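Local coordinates for 432aa long hypothetical deoxyribodipyrimidine photolyase (Sulfolobus tokodaii, PDB 2E0I), which probably repairs ultraviolet-induced pyrimidine dimers in DNA by light-driven electron transfer from a bound FAD, and carries a second FAD as a likely light-harvesting cofactor, at residues 200-203 with 204-207; 237-240 with 241-244; 305-309 with 310-314. All blocks are in the same frame, centred on the assembly; numbering follows the deposited sequence.

Contact 1 of 3, residues 200-203 with 204-207; sequences VDFR and RRDY. With FAD (flavin-adenine dinucleotide), chain E.
Phe202 and Arg205 meet in a local cation-pi contact, three residues apart in the loop between helices 189-196 and 217-221, near the protein surface. The arginine chain folds back over one face of the phenylalanine ring. CD lies over that face, its CH-pi contact measuring 3.7 Å from Arg205 CD to the centroid of the Phe202 ring, and the head follows, with Arg205 CZ 4.2 Å from the same centroid. The guanidinium is not stacked flat, since its plane is turned 57° from the ring. Arg205 CG sits between the backbone N and the carbonyl carbon (chi1 78°), and a bend further out at chi3 steers the head across the phenylalanine. A short 3-10 turn brings the two residues together: Arg204 N bonds to Asp201 O at 2.9 Å, and Arg205 N to Phe202 O at 3.1 Å. A type I beta turn, Arg204 to Tyr207, overlaps its end, and in it NH2 of Arg204 rests over the face of the Tyr207 ring while also pairing with Glu210. Both Phe202 and Arg205 belong to the FAD pocket; the ring reaches the diphosphate with CE1, 3.5 Å from FAD O2A. Beyond the ring, Arg205 forms salt bridges with Glu243 through NH1 and with Glu239 through NH2, so two carboxylates of helix 238-256 fix the rotation of its guanidinium.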
loop_
_atom_site.group_PDB
_atom_site.type_symbol
_atom_site.label_atom_id
_atom_site.label_comp_id
_atom_site.label_asym_id
_atom_site.label_seq_id
_atom_site.Cartn_x
_atom_site.Cartn_y
_atom_site.Cartn_z
ATOM N N VAL A 200 7.702 18.193 -9.175
ATOM C CA VAL A 200 7.116 18.786 -7.991
ATOM C C VAL A 200 8.189 19.251 -7.024
ATOM O O VAL A 200 9.353 18.875 -7.161
ATOM C CB VAL A 200 6.239 17.749 -7.249
ATOM C CG1 VAL A 200 5.155 17.232 -8.178
ATOM C CG2 VAL A 200 7.106 16.587 -6.742
ATOM N N ASP A 201 7.797 20.060 -6.045
ATOM C CA ASP A 201 8.735 20.514 -5.033
ATOM C C ASP A 201 8.574 19.550 -3.853
ATOM O O ASP A 201 7.814 19.808 -2.919
ATOM C CB ASP A 201 8.417 21.945 -4.599
ATOM C CG ASP A 201 9.513 22.550 -3.705
ATOM O OD1 ASP A 201 10.515 21.849 -3.396
ATOM O OD2 ASP A 201 9.364 23.737 -3.316
ATOM N N PHE A 202 9.293 18.435 -3.915
ATOM C CA PHE A 202 9.233 17.404 -2.888
ATOM C C PHE A 202 9.523 17.950 -1.498
ATOM O O PHE A 202 9.163 17.355 -0.488
ATOM C CB PHE A 202 10.211 16.293 -3.238
ATOM C CG PHE A 202 9.810 14.960 -2.709
ATOM C CD1 PHE A 202 8.519 14.484 -2.914
ATOM C CD2 PHE A 202 10.721 14.169 -2.020
ATOM C CE1 PHE A 202 8.140 13.246 -2.444
ATOM C CE2 PHE A 202 10.349 12.923 -1.542
ATOM C CZ PHE A 202 9.053 12.462 -1.756
ATOM N N ARG A 203 10.186 19.093 -1.469
ATOM C CA ARG A 203 10.517 19.786 -0.238
ATOM C C ARG A 203 9.257 20.130 0.537
ATOM O O ARG A 203 9.210 20.012 1.749
ATOM C CB ARG A 203 11.252 21.074 -0.578
ATOM C CG ARG A 203 12.713 20.879 -0.843
ATOM C CD ARG A 203 13.425 20.972 0.475
ATOM N NE ARG A 203 13.099 22.247 1.110
ATOM C CZ ARG A 203 13.292 22.517 2.397
ATOM N NH1 ARG A 203 13.815 21.593 3.205
ATOM N NH2 ARG A 203 12.968 23.717 2.874
ATOM N N ARG A 204 8.234 20.567 -0.175
ATOM C CA ARG A 204 6.987 20.944 0.465
ATOM C C ARG A 204 5.945 19.834 0.362
ATOM O O ARG A 204 4.742 20.093 0.277
ATOM C CB ARG A 204 6.467 22.231 -0.175
ATOM C CG ARG A 204 7.416 23.411 -0.013
ATOM C CD ARG A 204 6.808 24.697 -0.549
ATOM N NE ARG A 204 5.586 25.085 0.156
ATOM C CZ ARG A 204 5.532 25.441 1.439
ATOM N NH1 ARG A 204 6.633 25.463 2.179
ATOM N NH2 ARG A 204 4.374 25.780 1.989
ATOM N N ARG A 205 6.414 18.593 0.397
ATOM C CA ARG A 205 5.520 17.456 0.269
ATOM C C ARG A 205 4.561 17.290 1.439
ATOM O O ARG A 205 3.642 16.478 1.369
ATOM C CB ARG A 205 6.330 16.171 0.068
ATOM C CG ARG A 205 6.959 15.594 1.321
ATOM C CD ARG A 205 7.682 14.287 1.009
ATOM N NE ARG A 205 9.112 14.507 0.850
ATOM C CZ ARG A 205 9.979 14.545 1.857
ATOM N NH1 ARG A 205 9.564 14.364 3.099
ATOM N NH2 ARG A 205 11.259 14.788 1.628
ATOM N N ASP A 206 4.756 18.058 2.503
ATOM C CA ASP A 206 3.895 17.951 3.678
ATOM C C ASP A 206 2.606 18.737 3.551
ATOM O O ASP A 206 1.618 18.418 4.195
ATOM C CB ASP A 206 4.634 18.430 4.924
ATOM C CG ASP A 206 5.765 17.504 5.326
ATOM O OD1 ASP A 206 5.477 16.446 5.932
ATOM O OD2 ASP A 206 6.941 17.831 5.025
ATOM N N TYR A 207 2.610 19.764 2.719
ATOM C CA TYR A 207 1.433 20.592 2.552
ATOM C C TYR A 207 0.438 19.941 1.602
ATOM O O TYR A 207 0.656 19.883 0.398
ATOM C CB TYR A 207 1.873 21.959 2.053
ATOM C CG TYR A 207 2.904 22.579 2.966
ATOM C CD1 TYR A 207 2.538 23.494 3.954
ATOM C CD2 TYR A 207 4.242 22.199 2.890
ATOM C CE1 TYR A 207 3.484 24.011 4.845
ATOM C CE2 TYR A 207 5.191 22.704 3.776
ATOM C CZ TYR A 207 4.806 23.607 4.750
ATOM O OH TYR A 207 5.748 24.077 5.639
HETATM P PA FAD E . 5.114 10.877 -1.806
HETATM O O1A FAD E . 4.971 11.572 -3.106
HETATM O O2A FAD E . 5.813 11.423 -0.623
HETATM O O5B FAD E . 6.254 9.859 -2.314
HETATM C C5B FAD E . 7.191 9.266 -1.412
HETATM C C4B FAD E . 7.367 7.783 -1.745
HETATM O O4B FAD E . 8.292 7.149 -0.846
HETATM C C3B FAD E . 6.028 7.060 -1.591
HETATM O O3B FAD E . 5.395 6.990 -2.871
HETATM C C2B FAD E . 6.504 5.661 -1.208
HETATM O O2B FAD E . 7.027 4.997 -2.359
HETATM C C1B FAD E . 7.637 6.018 -0.245
HETATM N N9A FAD E . 7.127 6.401 1.093
HETATM C C8A FAD E . 6.915 7.635 1.547
HETATM N N7A FAD E . 6.545 7.584 2.825
HETATM C C5A FAD E . 6.518 6.306 3.191
HETATM C C6A FAD E . 6.214 5.629 4.367
HETATM N N6A FAD E . 5.876 6.291 5.468
HETATM N N1A FAD E . 6.275 4.289 4.382
HETATM C C2A FAD E . 6.620 3.600 3.307
HETATM N N3A FAD E . 6.921 4.211 2.174
HETATM C C4A FAD E . 6.880 5.549 2.084
HETATM N N1 FAD E . 1.975 3.496 1.746
HETATM C C2 FAD E . 1.528 2.472 0.900
HETATM O O2 FAD E . 1.982 2.354 -0.236
HETATM N N3 FAD E . 0.516 1.605 1.329
HETATM C C4 FAD E . -0.048 1.777 2.599
HETATM O O4 FAD E . -0.896 0.981 2.998
HETATM C C4X FAD E . 0.389 2.805 3.427
HETATM N N5 FAD E . -0.245 3.017 4.657
HETATM C C5X FAD E . 0.196 4.035 5.512
HETATM C C6 FAD E . -0.439 4.215 6.737
HETATM C C7 FAD E . 0.011 5.199 7.610
HETATM C C7M FAD E . -0.687 5.354 8.964
HETATM C C8 FAD E . 1.090 6.005 7.253
HETATM C C8M FAD E . 1.625 7.078 8.204
HETATM C C9 FAD E . 1.717 5.819 6.024
HETATM C C9A FAD E . 1.282 4.829 5.146
HETATM N N10 FAD E . 1.921 4.616 3.910
HETATM C C10 FAD E . 1.403 3.667 3.013
HETATM C "C1'" FAD E . 3.114 5.417 3.535
HETATM C "C2'" FAD E . 2.893 6.723 2.766
HETATM O "O2'" FAD E . 1.963 7.560 3.457
HETATM C "C3'" FAD E . 2.421 6.486 1.329
HETATM O "O3'" FAD E . 3.336 5.606 0.670
HETATM C "C4'" FAD E . 2.357 7.796 0.541
HETATM O "O4'" FAD E . 1.489 8.725 1.197
HETATM C "C5'" FAD E . 1.855 7.556 -0.884
HETATM O "O5'" FAD E . 1.698 8.792 -1.591
HETATM P P FAD E . 2.851 9.361 -2.561
HETATM O O1P FAD E . 3.259 8.270 -3.474
HETATM O O2P FAD E . 2.339 10.617 -3.155
HETATM O O3P FAD E . 4.065 9.679 -1.548
#

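Contact 2 of 3, residues 237-240 with 241-244; sequences KEEF and VREL. With FAD (flavin-adenine dinucleotide), chain E.
Glu239 and Arg242 form a salt bridge one turn apart on the first turns of helix 238-256, lying side by side and pointing the same way. Arg242 NH2 donates to Glu239 OE1 at 2.8 Å; the acceptor lies in the guanidinium plane, but the donor meets the carboxylate from above its plane, 50° out of it. OE2 of Glu239 is already taken by Arg205 of the loop 200-207. Along the backbone the acceptors Lys237 O, Glu238 O, Glu239 O and Phe240 O are met in turn by the amides of Val241, Arg242, Glu243 and Leu244. Lys237 is the N-cap residue, and its O receives Val241 N at 3.0 Å. The amide of Glu239, early in the first turn, is satisfied by a side chain, bonding to Glu238 OE2 at 3.0 Å. Lys237 NZ finds Gln234 OE1 and Tyr214 OH. Phe240 CE2 packs against Leu244 CD2 at 3.9 Å. Glu243 and Leu244 belong to the FAD pocket, Glu243 CB lying 3.3 Å from FAD O4B of the adenosine. Leu244 and Val241 lean on helix 227-233, and Arg242 reaches across to Phe140 and Tyr144 of helix 140-147.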
loop_
_atom_site.group_PDB
_atom_site.type_symbol
_atom_site.label_atom_id
_atom_site.label_comp_id
_atom_site.label_asym_id
_atom_site.label_seq_id
_atom_site.Cartn_x
_atom_site.Cartn_y
_atom_site.Cartn_z
ATOM N N LYS A 237 17.434 12.593 -6.773
ATOM C CA LYS A 237 16.687 13.213 -5.683
ATOM C C LYS A 237 16.760 12.417 -4.379
ATOM O O LYS A 237 15.914 11.570 -4.095
ATOM C CB LYS A 237 15.242 13.398 -6.113
ATOM C CG LYS A 237 15.111 14.000 -7.493
ATOM C CD LYS A 237 13.658 13.991 -7.929
ATOM C CE LYS A 237 13.486 14.418 -9.381
ATOM N NZ LYS A 237 12.038 14.469 -9.775
ATOM N N GLU A 238 17.785 12.719 -3.590
ATOM C CA GLU A 238 18.045 12.060 -2.318
ATOM C C GLU A 238 16.812 11.856 -1.435
ATOM O O GLU A 238 16.608 10.761 -0.911
ATOM C CB GLU A 238 19.127 12.833 -1.551
ATOM C CG GLU A 238 18.723 14.250 -1.142
ATOM C CD GLU A 238 18.204 15.103 -2.317
ATOM O OE1 GLU A 238 18.985 15.366 -3.273
ATOM O OE2 GLU A 238 17.008 15.509 -2.283
ATOM N N GLU A 239 15.994 12.895 -1.275
ATOM C CA GLU A 239 14.790 12.806 -0.443
ATOM C C GLU A 239 13.822 11.723 -0.914
ATOM O O GLU A 239 13.306 10.935 -0.112
ATOM C CB GLU A 239 14.048 14.141 -0.431
ATOM C CG GLU A 239 14.758 15.285 0.266
ATOM C CD GLU A 239 14.969 15.029 1.746
ATOM O OE1 GLU A 239 16.023 14.457 2.110
ATOM O OE2 GLU A 239 14.075 15.390 2.543
ATOM N N PHE A 240 13.571 11.702 -2.218
ATOM C CA PHE A 240 12.663 10.732 -2.805
ATOM C C PHE A 240 13.231 9.323 -2.737
ATOM O O PHE A 240 12.509 8.366 -2.426
ATOM C CB PHE A 240 12.379 11.099 -4.256
ATOM C CG PHE A 240 11.499 10.117 -4.967
ATOM C CD1 PHE A 240 10.117 10.192 -4.847
ATOM C CD2 PHE A 240 12.056 9.101 -5.746
ATOM C CE1 PHE A 240 9.305 9.279 -5.488
ATOM C CE2 PHE A 240 11.252 8.175 -6.396
ATOM C CZ PHE A 240 9.871 8.264 -6.266
ATOM N N VAL A 241 14.519 9.188 -3.035
ATOM C CA VAL A 241 15.155 7.877 -2.991
ATOM C C VAL A 241 15.183 7.302 -1.566
ATOM O O VAL A 241 14.996 6.099 -1.375
ATOM C CB VAL A 241 16.591 7.926 -3.556
ATOM C CG1 VAL A 241 17.246 6.568 -3.439
ATOM C CG2 VAL A 241 16.552 8.332 -5.006
ATOM N N ARG A 242 15.400 8.147 -0.561
ATOM C CA ARG A 242 15.434 7.640 0.801
ATOM C C ARG A 242 14.041 7.155 1.174
ATOM O O ARG A 242 13.890 6.129 1.839
ATOM C CB ARG A 242 15.883 8.718 1.791
ATOM C CG ARG A 242 16.445 8.157 3.102
ATOM C CD ARG A 242 16.668 9.252 4.138
ATOM N NE ARG A 242 15.411 9.914 4.434
ATOM C CZ ARG A 242 15.062 11.147 4.070
ATOM N NH1 ARG A 242 13.857 11.597 4.410
ATOM N NH2 ARG A 242 15.895 11.940 3.407
ATOM N N GLU A 243 13.018 7.883 0.745
ATOM C CA GLU A 243 11.672 7.466 1.080
ATOM C C GLU A 243 11.274 6.205 0.330
ATOM O O GLU A 243 10.470 5.414 0.802
ATOM C CB GLU A 243 10.686 8.619 0.855
ATOM C CG GLU A 243 10.499 9.434 2.147
ATOM C CD GLU A 243 9.673 10.699 1.983
ATOM O OE1 GLU A 243 8.583 10.637 1.355
ATOM O OE2 GLU A 243 10.119 11.755 2.505
ATOM N N LEU A 244 11.868 5.997 -0.830
ATOM C CA LEU A 244 11.574 4.806 -1.606
ATOM C C LEU A 244 12.056 3.604 -0.804
ATOM O O LEU A 244 11.447 2.533 -0.823
ATOM C CB LEU A 244 12.315 4.866 -2.937
ATOM C CG LEU A 244 11.626 4.260 -4.151
ATOM C CD1 LEU A 244 10.226 4.845 -4.312
ATOM C CD2 LEU A 244 12.460 4.568 -5.374
HETATM P PA FAD E . 5.114 10.877 -1.806
HETATM O O1A FAD E . 4.971 11.572 -3.106
HETATM O O2A FAD E . 5.813 11.423 -0.623
HETATM O O5B FAD E . 6.254 9.859 -2.314
HETATM C C5B FAD E . 7.191 9.266 -1.412
HETATM C C4B FAD E . 7.367 7.783 -1.745
HETATM O O4B FAD E . 8.292 7.149 -0.846
HETATM C C3B FAD E . 6.028 7.060 -1.591
HETATM O O3B FAD E . 5.395 6.990 -2.871
HETATM C C2B FAD E . 6.504 5.661 -1.208
HETATM O O2B FAD E . 7.027 4.997 -2.359
HETATM C C1B FAD E . 7.637 6.018 -0.245
HETATM N N9A FAD E . 7.127 6.401 1.093
HETATM C C8A FAD E . 6.915 7.635 1.547
HETATM N N7A FAD E . 6.545 7.584 2.825
HETATM C C5A FAD E . 6.518 6.306 3.191
HETATM C C6A FAD E . 6.214 5.629 4.367
HETATM N N6A FAD E . 5.876 6.291 5.468
HETATM N N1A FAD E . 6.275 4.289 4.382
HETATM C C2A FAD E . 6.620 3.600 3.307
HETATM N N3A FAD E . 6.921 4.211 2.174
HETATM C C4A FAD E . 6.880 5.549 2.084
HETATM N N1 FAD E . 1.975 3.496 1.746
HETATM C C2 FAD E . 1.528 2.472 0.900
HETATM O O2 FAD E . 1.982 2.354 -0.236
HETATM N N3 FAD E . 0.516 1.605 1.329
HETATM C C4 FAD E . -0.048 1.777 2.599
HETATM O O4 FAD E . -0.896 0.981 2.998
HETATM C C4X FAD E . 0.389 2.805 3.427
HETATM N N5 FAD E . -0.245 3.017 4.657
HETATM C C5X FAD E . 0.196 4.035 5.512
HETATM C C6 FAD E . -0.439 4.215 6.737
HETATM C C7 FAD E . 0.011 5.199 7.610
HETATM C C7M FAD E . -0.687 5.354 8.964
HETATM C C8 FAD E . 1.090 6.005 7.253
HETATM C C8M FAD E . 1.625 7.078 8.204
HETATM C C9 FAD E . 1.717 5.819 6.024
HETATM C C9A FAD E . 1.282 4.829 5.146
HETATM N N10 FAD E . 1.921 4.616 3.910
HETATM C C10 FAD E . 1.403 3.667 3.013
HETATM C "C1'" FAD E . 3.114 5.417 3.535
HETATM C "C2'" FAD E . 2.893 6.723 2.766
HETATM O "O2'" FAD E . 1.963 7.560 3.457
HETATM C "C3'" FAD E . 2.421 6.486 1.329
HETATM O "O3'" FAD E . 3.336 5.606 0.670
HETATM C "C4'" FAD E . 2.357 7.796 0.541
HETATM O "O4'" FAD E . 1.489 8.725 1.197
HETATM C "C5'" FAD E . 1.855 7.556 -0.884
HETATM O "O5'" FAD E . 1.698 8.792 -1.591
HETATM P P FAD E . 2.851 9.361 -2.561
HETATM O O1P FAD E . 3.259 8.270 -3.474
HETATM O O2P FAD E . 2.339 10.617 -3.155
HETATM O O3P FAD E . 4.065 9.679 -1.548
#

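Contact 3 of 3, residues 305-309 with 310-314; sequences GYING and RVRML. With FAD (flavin-adenine dinucleotide), chain E.
Asn308 and Gly309 open helix 309-322 by offering their carbonyls to the next turn, with Arg312 N 2.9 Å from Asn308 O and Met313 N 3.2 Å from Gly309 O. Asn308 is the N-cap: its CG stands between the backbone N and the carbonyl carbon (chi1 82°), which swings OD1 over the helix end to accept from Val311 N at 2.9 Å in an almost straight bond, 176° at the hydrogen. Its ND2 reaches weakly to the carbonyls of Arg205 and Asp206, tying the cap to a neighbouring loop.

Arg312 turns back from the helix toward the residues before it. Its NH1 donates to Ile307 O at 2.7 Å, in the plane of that carbonyl and in the plane of the guanidinium. The aliphatic part runs past the isoleucine, with Arg312 CD 3.6 Å from Ile307 CG1. The Tyr306 ring stands nearly perpendicular to the guanidinium, the planes 88° apart, and Tyr306 OH donates to FAD O2P at 2.9 Å. The other amino group, Arg312 NH2, lies over the face of the flavin, 3.3 Å from FAD C10, and is held there by a salt bridge to Asp340; a positive charge so placed may stabilise negative charge on the isoalloxazine. Replacing Arg312 by an alanine would probably deprive Asp340 of its salt-bridge partner and Ile307 O of this donor, and open a gap over the flavin face. FAD O4' sits over one face of the guanidinium, 3.2 Å from Arg312 NH1, and Met313 CB touches the flavin methyl C8M. Such an arginine-aspartate pair beside a folded-back FAD, with adenine and flavin brought close together, is characteristic of the cofactor site in the photolyase and cryptochrome family.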
loop_
_atom_site.group_PDB
_atom_site.type_symbol
_atom_site.label_atom_id
_atom_site.label_comp_id
_atom_site.label_asym_id
_atom_site.label_seq_id
_atom_site.Cartn_x
_atom_site.Cartn_y
_atom_site.Cartn_z
ATOM N N GLY A 305 -9.598 7.533 -1.575
ATOM C CA GLY A 305 -8.778 6.358 -1.332
ATOM C C GLY A 305 -7.303 6.711 -1.233
ATOM O O GLY A 305 -6.430 5.844 -1.314
ATOM N N TYR A 306 -7.027 7.997 -1.041
ATOM C CA TYR A 306 -5.662 8.491 -0.943
ATOM C C TYR A 306 -5.554 9.732 -0.045
ATOM O O TYR A 306 -6.502 10.491 0.089
ATOM C CB TYR A 306 -5.142 8.835 -2.352
ATOM C CG TYR A 306 -3.808 9.547 -2.350
ATOM C CD1 TYR A 306 -2.607 8.835 -2.423
ATOM C CD2 TYR A 306 -3.741 10.931 -2.168
ATOM C CE1 TYR A 306 -1.371 9.483 -2.308
ATOM C CE2 TYR A 306 -2.515 11.587 -2.046
ATOM C CZ TYR A 306 -1.338 10.860 -2.111
ATOM O OH TYR A 306 -0.137 11.517 -1.938
ATOM N N ILE A 307 -4.389 9.904 0.574
ATOM C CA ILE A 307 -4.055 11.060 1.406
ATOM C C ILE A 307 -2.545 11.031 1.536
ATOM O O ILE A 307 -1.959 9.957 1.628
ATOM C CB ILE A 307 -4.683 11.021 2.823
ATOM C CG1 ILE A 307 -4.547 9.638 3.440
ATOM C CG2 ILE A 307 -6.121 11.467 2.760
ATOM C CD1 ILE A 307 -5.055 9.559 4.870
ATOM N N ASN A 308 -1.898 12.191 1.530
ATOM C CA ASN A 308 -0.439 12.205 1.629
ATOM C C ASN A 308 0.068 11.726 2.996
ATOM O O ASN A 308 -0.687 11.648 3.965
ATOM C CB ASN A 308 0.120 13.596 1.287
ATOM C CG ASN A 308 0.070 14.577 2.455
ATOM O OD1 ASN A 308 -0.568 14.346 3.490
ATOM N ND2 ASN A 308 0.751 15.698 2.278
ATOM N N GLY A 309 1.354 11.401 3.057
ATOM C CA GLY A 309 1.940 10.889 4.285
ATOM C C GLY A 309 1.773 11.739 5.519
ATOM O O GLY A 309 1.716 11.227 6.629
ATOM N N ARG A 310 1.695 13.047 5.333
ATOM C CA ARG A 310 1.547 13.928 6.463
ATOM C C ARG A 310 0.197 13.747 7.114
ATOM O O ARG A 310 0.107 13.550 8.318
ATOM C CB ARG A 310 1.690 15.378 6.038
ATOM C CG ARG A 310 1.911 16.261 7.224
ATOM C CD ARG A 310 3.208 15.841 7.821
ATOM N NE ARG A 310 3.466 16.420 9.121
ATOM C CZ ARG A 310 4.665 16.411 9.681
ATOM N NH1 ARG A 310 5.683 15.864 9.037
ATOM N NH2 ARG A 310 4.844 16.929 10.884
ATOM N N VAL A 311 -0.857 13.841 6.310
ATOM C CA VAL A 311 -2.213 13.695 6.818
ATOM C C VAL A 311 -2.406 12.277 7.321
ATOM O O VAL A 311 -3.045 12.055 8.346
ATOM C CB VAL A 311 -3.248 14.005 5.715
ATOM C CG1 VAL A 311 -4.646 13.592 6.159
ATOM C CG2 VAL A 311 -3.229 15.486 5.399
ATOM N N ARG A 312 -1.831 11.325 6.597
ATOM C CA ARG A 312 -1.914 9.918 6.948
ATOM C C ARG A 312 -1.508 9.685 8.400
ATOM O O ARG A 312 -2.242 9.062 9.150
ATOM C CB ARG A 312 -1.005 9.107 6.038
ATOM C CG ARG A 312 -1.656 7.925 5.376
ATOM C CD ARG A 312 -1.420 7.973 3.874
ATOM N NE ARG A 312 -1.275 6.642 3.294
ATOM C CZ ARG A 312 -1.249 6.385 1.988
ATOM N NH1 ARG A 312 -1.360 7.369 1.105
ATOM N NH2 ARG A 312 -1.113 5.133 1.564
ATOM N N MET A 313 -0.354 10.195 8.813
ATOM C CA MET A 313 0.058 9.967 10.186
ATOM C C MET A 313 -0.635 10.837 11.224
ATOM O O MET A 313 -0.727 10.451 12.390
ATOM C CB MET A 313 1.580 10.064 10.329
ATOM C CG MET A 313 2.183 11.432 10.238
ATOM S SD MET A 313 3.985 11.312 10.506
ATOM C CE MET A 313 4.523 10.619 8.859
ATOM N N LEU A 314 -1.130 12.001 10.817
ATOM C CA LEU A 314 -1.837 12.864 11.758
ATOM C C LEU A 314 -3.119 12.150 12.137
ATOM O O LEU A 314 -3.542 12.139 13.295
ATOM C CB LEU A 314 -2.197 14.212 11.125
ATOM C CG LEU A 314 -1.091 15.259 11.029
ATOM C CD1 LEU A 314 -1.662 16.565 10.524
ATOM C CD2 LEU A 314 -0.464 15.456 12.399
HETATM P PA FAD E . 5.114 10.877 -1.806
HETATM O O1A FAD E . 4.971 11.572 -3.106
HETATM O O2A FAD E . 5.813 11.423 -0.623
HETATM O O5B FAD E . 6.254 9.859 -2.314
HETATM C C5B FAD E . 7.191 9.266 -1.412
HETATM C C4B FAD E . 7.367 7.783 -1.745
HETATM O O4B FAD E . 8.292 7.149 -0.846
HETATM C C3B FAD E . 6.028 7.060 -1.591
HETATM O O3B FAD E . 5.395 6.990 -2.871
HETATM C C2B FAD E . 6.504 5.661 -1.208
HETATM O O2B FAD E . 7.027 4.997 -2.359
HETATM C C1B FAD E . 7.637 6.018 -0.245
HETATM N N9A FAD E . 7.127 6.401 1.093
HETATM C C8A FAD E . 6.915 7.635 1.547
HETATM N N7A FAD E . 6.545 7.584 2.825
HETATM C C5A FAD E . 6.518 6.306 3.191
HETATM C C6A FAD E . 6.214 5.629 4.367
HETATM N N6A FAD E . 5.876 6.291 5.468
HETATM N N1A FAD E . 6.275 4.289 4.382
HETATM C C2A FAD E . 6.620 3.600 3.307
HETATM N N3A FAD E . 6.921 4.211 2.174
HETATM C C4A FAD E . 6.880 5.549 2.084
HETATM N N1 FAD E . 1.975 3.496 1.746
HETATM C C2 FAD E . 1.528 2.472 0.900
HETATM O O2 FAD E . 1.982 2.354 -0.236
HETATM N N3 FAD E . 0.516 1.605 1.329
HETATM C C4 FAD E . -0.048 1.777 2.599
HETATM O O4 FAD E . -0.896 0.981 2.998
HETATM C C4X FAD E . 0.389 2.805 3.427
HETATM N N5 FAD E . -0.245 3.017 4.657
HETATM C C5X FAD E . 0.196 4.035 5.512
HETATM C C6 FAD E . -0.439 4.215 6.737
HETATM C C7 FAD E . 0.011 5.199 7.610
HETATM C C7M FAD E . -0.687 5.354 8.964
HETATM C C8 FAD E . 1.090 6.005 7.253
HETATM C C8M FAD E . 1.625 7.078 8.204
HETATM C C9 FAD E . 1.717 5.819 6.024
HETATM C C9A FAD E . 1.282 4.829 5.146
HETATM N N10 FAD E . 1.921 4.616 3.910
HETATM C C10 FAD E . 1.403 3.667 3.013
HETATM C "C1'" FAD E . 3.114 5.417 3.535
HETATM C "C2'" FAD E . 2.893 6.723 2.766
HETATM O "O2'" FAD E . 1.963 7.560 3.457
HETATM C "C3'" FAD E . 2.421 6.486 1.329
HETATM O "O3'" FAD E . 3.336 5.606 0.670
HETATM C "C4'" FAD E . 2.357 7.796 0.541
HETATM O "O4'" FAD E . 1.489 8.725 1.197
HETATM C "C5'" FAD E . 1.855 7.556 -0.884
HETATM O "O5'" FAD E . 1.698 8.792 -1.591
HETATM P P FAD E . 2.851 9.361 -2.561
HETATM O O1P FAD E . 3.259 8.270 -3.474
HETATM O O2P FAD E . 2.339 10.617 -3.155
HETATM O O3P FAD E . 4.065 9.679 -1.548
#

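All three contacts touch one FAD, but at different parts and depths. Contact 3 is buried and sits against the flavin, ribityl chain and phosphate, built from a capped helix start and a guanidinium over the ring system. Contact 2, partly buried, borders the adenosine, combining an i to i+3 salt bridge with apolar packing and helical hydrogen bonds. Contact 1 is a surface loop held by a cation-pi contact, whose phenylalanine approaches the diphosphate. It also joins the others, tied to contact 2 by salt bridges and to contact 3 by Asp206 with Arg310. Contacts 2 and 3 do not meet, their nearest atoms about 7 Å apart, and are linked through the loop and the cofactor.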